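PDB 7C6O: cobalamin biosynthesis protein CobN from Mycobacterium tuberculosis, which probably serves as the large catalytic subunit of cobaltochelatase, the enzyme that inserts cobalt into the corrin ring during cobalamin biosynthesis. Local coordinates for residues E713-F727 with V789-L801. Residues are numbered along the deposited sequence; the frame is centred on the assembly and turned at random.
Sequences ELDLVLAILRARQLF and VLRFAATEVIPRL
Two helices of the mostly helical region of CobN pack crosswise here, L721 of helix 710-722 entering helix 784-801 as a knob among V789, F792, A793 and V797. The N-to-C directions of segments 713-722 and 789-801 differ by 117°, and the floor of the hole is small: L721 CD1 lies 3.7 Å from A793 CB, which lets the branched leucine end sink in, while its CD2 reaches V789 CG1. One turn earlier V717, beta-branched and compact, turns CG2 onto I798 CD1 at 3.6 Å and toward L801, whose other methyl meets L716. I720 and V797 approach tip to tip.

Beyond the helix, Q725 and F727 point toward the same partner. The edge of F792 meets one face of F727 in a T-shaped pair, centroids 5.2 Å apart and planes at 82°. Q725, folded at its second torsion, sets CG and its amide obliquely alongside F792, CG 3.7 Å from CE2; its NE2 gives I720 O a bent hydrogen bond from above the carbonyl plane, which steadies the amide. F727 CZ also touches E796 CD, at 3.4 Å. R800 NE donates to E796 OE1 at 2.7 Å, nearly straight (164°), and its NH1 bonds L836 O. Cohesion between the segments is therefore apolar and aromatic, while the salt bridge fixes the carboxylate beside F727 and probably offsets its charge.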
# COMPACT_ATOMS: atom_id res chain seq x y z
N GLU A 713 18.05 15.24 16.30
CA GLU A 713 16.71 15.44 16.83
C GLU A 713 16.22 16.86 16.56
O GLU A 713 15.05 17.07 16.22
CB GLU A 713 16.67 15.14 18.33
CG GLU A 713 15.32 15.34 18.98
CD GLU A 713 15.35 15.10 20.48
OE1 GLU A 713 16.19 15.72 21.16
OE2 GLU A 713 14.53 14.29 20.97
N LEU A 714 17.11 17.85 16.72
CA LEU A 714 16.73 19.24 16.47
C LEU A 714 16.33 19.45 15.01
O LEU A 714 15.29 20.04 14.72
CB LEU A 714 17.88 20.17 16.87
CG LEU A 714 17.85 21.62 16.40
CD1 LEU A 714 16.61 22.34 16.88
CD2 LEU A 714 19.10 22.36 16.87
N ASP A 715 17.16 18.96 14.08
CA ASP A 715 16.86 19.13 12.66
C ASP A 715 15.57 18.41 12.27
O ASP A 715 14.77 18.95 11.50
CB ASP A 715 18.03 18.62 11.81
CG ASP A 715 19.16 19.63 11.72
OD1 ASP A 715 18.89 20.82 11.45
OD2 ASP A 715 20.33 19.22 11.91
N LEU A 716 15.37 17.20 12.78
CA LEU A 716 14.16 16.45 12.43
C LEU A 716 12.91 17.13 12.98
O LEU A 716 11.91 17.25 12.27
CB LEU A 716 14.28 15.02 12.93
CG LEU A 716 13.14 14.07 12.56
CD1 LEU A 716 12.89 14.08 11.06
CD2 LEU A 716 13.45 12.66 13.04
N VAL A 717 12.96 17.57 14.24
CA VAL A 717 11.81 18.28 14.81
C VAL A 717 11.52 19.55 14.03
O VAL A 717 10.36 19.87 13.72
CB VAL A 717 12.04 18.57 16.30
CG1 VAL A 717 10.99 19.53 16.82
CG2 VAL A 717 12.01 17.27 17.10
N LEU A 718 12.57 20.30 13.68
CA LEU A 718 12.39 21.50 12.86
C LEU A 718 11.69 21.18 11.55
O LEU A 718 10.78 21.91 11.12
CB LEU A 718 13.75 22.16 12.58
CG LEU A 718 14.24 23.27 13.50
CD1 LEU A 718 15.64 23.69 13.10
CD2 LEU A 718 13.28 24.45 13.45
N ALA A 719 12.09 20.09 10.89
CA ALA A 719 11.45 19.72 9.63
C ALA A 719 9.99 19.34 9.84
O ALA A 719 9.13 19.71 9.03
CB ALA A 719 12.21 18.56 8.98
N ILE A 720 9.70 18.62 10.92
CA ILE A 720 8.32 18.22 11.19
C ILE A 720 7.45 19.45 11.46
O ILE A 720 6.32 19.55 10.97
CB ILE A 720 8.28 17.23 12.37
CG1 ILE A 720 8.89 15.89 11.95
CG2 ILE A 720 6.86 17.04 12.87
CD1 ILE A 720 9.15 14.94 13.09
N LEU A 721 7.97 20.40 12.23
CA LEU A 721 7.20 21.58 12.62
C LEU A 721 7.02 22.59 11.50
O LEU A 721 6.21 23.51 11.65
CB LEU A 721 7.87 22.27 13.81
CG LEU A 721 7.90 21.51 15.13
CD1 LEU A 721 8.61 22.33 16.20
CD2 LEU A 721 6.49 21.15 15.57
N ARG A 722 7.75 22.46 10.39
CA ARG A 722 7.62 23.44 9.32
C ARG A 722 6.25 23.38 8.66
O ARG A 722 5.74 24.40 8.18
CB ARG A 722 8.72 23.24 8.27
CG ARG A 722 8.82 24.38 7.28
CD ARG A 722 9.76 24.06 6.13
NE ARG A 722 11.16 24.03 6.54
CZ ARG A 722 12.17 23.80 5.70
NH1 ARG A 722 11.93 23.60 4.41
NH2 ARG A 722 13.42 23.78 6.15
N ALA A 723 5.62 22.21 8.64
CA ALA A 723 4.35 22.04 7.96
C ALA A 723 3.19 22.46 8.85
O ALA A 723 3.27 22.41 10.08
CB ALA A 723 4.16 20.59 7.53
N ARG A 724 2.11 22.90 8.21
CA ARG A 724 0.86 23.07 8.94
C ARG A 724 0.35 21.70 9.37
O ARG A 724 0.36 20.75 8.59
CB ARG A 724 -0.17 23.81 8.07
CG ARG A 724 -1.33 22.98 7.55
CD ARG A 724 -1.02 22.35 6.20
NE ARG A 724 -2.06 21.39 5.81
CZ ARG A 724 -1.91 20.07 5.85
NH1 ARG A 724 -0.76 19.54 6.25
NH2 ARG A 724 -2.90 19.27 5.49
N GLN A 725 -0.06 21.60 10.63
CA GLN A 725 -0.39 20.31 11.21
C GLN A 725 -1.85 19.95 10.97
O GLN A 725 -2.75 20.72 11.31
CB GLN A 725 -0.08 20.30 12.71
CG GLN A 725 1.36 20.62 13.06
CD GLN A 725 2.35 19.61 12.48
OE1 GLN A 725 1.98 18.47 12.17
NE2 GLN A 725 3.60 20.03 12.34
N LEU A 726 -2.07 18.78 10.38
CA LEU A 726 -3.37 18.11 10.42
C LEU A 726 -3.33 17.16 11.61
O LEU A 726 -2.66 16.12 11.56
CB LEU A 726 -3.65 17.37 9.12
CG LEU A 726 -5.00 16.65 9.03
CD1 LEU A 726 -6.16 17.64 9.11
CD2 LEU A 726 -5.08 15.83 7.76
N PHE A 727 -4.03 17.52 12.68
CA PHE A 727 -3.97 16.76 13.92
C PHE A 727 -5.37 16.68 14.51
O PHE A 727 -6.05 17.71 14.64
CB PHE A 727 -3.00 17.41 14.92
CG PHE A 727 -2.67 16.54 16.10
CD1 PHE A 727 -1.67 15.58 16.01
CD2 PHE A 727 -3.36 16.68 17.29
CE1 PHE A 727 -1.37 14.77 17.09
CE2 PHE A 727 -3.06 15.87 18.38
CZ PHE A 727 -2.06 14.92 18.28
N VAL A 789 2.93 26.17 18.94
CA VAL A 789 3.65 25.17 18.15
C VAL A 789 4.71 24.48 18.99
O VAL A 789 4.86 23.25 18.95
CB VAL A 789 4.26 25.83 16.90
CG1 VAL A 789 5.10 24.82 16.12
CG2 VAL A 789 3.17 26.41 16.01
N LEU A 790 5.48 25.26 19.76
CA LEU A 790 6.49 24.67 20.63
C LEU A 790 5.87 23.73 21.65
O LEU A 790 6.45 22.70 21.99
CB LEU A 790 7.29 25.77 21.33
CG LEU A 790 8.09 26.71 20.42
CD1 LEU A 790 8.82 27.76 21.25
CD2 LEU A 790 9.07 25.93 19.56
N ARG A 791 4.68 24.08 22.15
CA ARG A 791 3.98 23.21 23.09
C ARG A 791 3.53 21.93 22.40
O ARG A 791 3.60 20.84 22.98
CB ARG A 791 2.80 23.95 23.70
CG ARG A 791 2.33 23.42 25.05
CD ARG A 791 1.66 24.52 25.88
NE ARG A 791 0.85 25.42 25.05
CZ ARG A 791 1.09 26.72 24.90
NH1 ARG A 791 2.11 27.29 25.52
NH2 ARG A 791 0.30 27.45 24.13
N PHE A 792 3.08 22.04 21.15
CA PHE A 792 2.73 20.86 20.36
C PHE A 792 3.94 19.96 20.16
O PHE A 792 3.84 18.73 20.23
CB PHE A 792 2.14 21.29 19.02
CG PHE A 792 1.84 20.14 18.09
CD1 PHE A 792 0.74 19.33 18.29
CD2 PHE A 792 2.66 19.90 16.99
CE1 PHE A 792 0.47 18.28 17.43
CE2 PHE A 792 2.39 18.85 16.13
CZ PHE A 792 1.29 18.05 16.34
N ALA A 793 5.11 20.56 19.91
CA ALA A 793 6.33 19.77 19.75
C ALA A 793 6.65 19.00 21.03
O ALA A 793 7.03 17.83 20.98
CB ALA A 793 7.49 20.68 19.36
N ALA A 794 6.51 19.65 22.18
CA ALA A 794 6.87 19.00 23.44
C ALA A 794 5.82 17.98 23.87
O ALA A 794 6.17 16.96 24.46
CB ALA A 794 7.07 20.05 24.53
N THR A 795 4.55 18.23 23.56
CA THR A 795 3.46 17.36 24.01
C THR A 795 3.25 16.17 23.08
O THR A 795 2.99 15.06 23.56
CB THR A 795 2.16 18.16 24.12
OG1 THR A 795 2.35 19.24 25.05
CG2 THR A 795 1.04 17.28 24.61
N GLU A 796 3.36 16.36 21.77
CA GLU A 796 3.04 15.31 20.81
C GLU A 796 4.25 14.82 20.03
O GLU A 796 4.51 13.62 20.00
CB GLU A 796 1.96 15.81 19.83
CG GLU A 796 0.63 16.11 20.48
CD GLU A 796 -0.07 14.87 21.00
OE1 GLU A 796 0.30 13.75 20.59
OE2 GLU A 796 -1.00 15.02 21.83
N VAL A 797 5.00 15.72 19.39
CA VAL A 797 6.08 15.30 18.50
C VAL A 797 7.14 14.52 19.26
O VAL A 797 7.49 13.39 18.89
CB VAL A 797 6.69 16.52 17.78
CG1 VAL A 797 7.80 16.07 16.83
CG2 VAL A 797 5.62 17.29 17.03
N ILE A 798 7.68 15.11 20.33
CA ILE A 798 8.78 14.47 21.06
C ILE A 798 8.37 13.14 21.68
O ILE A 798 9.10 12.15 21.49
CB ILE A 798 9.37 15.45 22.09
CG1 ILE A 798 10.02 16.63 21.37
CG2 ILE A 798 10.37 14.74 22.99
CD1 ILE A 798 11.17 16.22 20.48
N PRO A 799 7.26 13.03 22.42
CA PRO A 799 6.90 11.71 22.98
C PRO A 799 6.65 10.66 21.91
O PRO A 799 6.98 9.49 22.12
CB PRO A 799 5.64 12.01 23.79
CG PRO A 799 5.75 13.45 24.13
CD PRO A 799 6.36 14.08 22.93
N ARG A 800 6.07 11.05 20.77
CA ARG A 800 5.82 10.08 19.71
C ARG A 800 7.12 9.68 19.01
O ARG A 800 7.32 8.51 18.69
CB ARG A 800 4.82 10.65 18.71
CG ARG A 800 3.43 10.82 19.30
CD ARG A 800 2.52 11.62 18.37
NE ARG A 800 1.19 11.78 18.94
CZ ARG A 800 0.19 10.92 18.77
NH1 ARG A 800 0.38 9.82 18.04
NH2 ARG A 800 -0.99 11.14 19.32
N LEU A 801 8.01 10.65 18.77
CA LEU A 801 9.33 10.31 18.24
C LEU A 801 10.05 9.32 19.14
O LEU A 801 10.76 8.43 18.66
CB LEU A 801 10.17 11.58 18.06
CG LEU A 801 10.09 12.29 16.71
CD1 LEU A 801 10.96 13.55 16.71
CD2 LEU A 801 10.50 11.34 15.59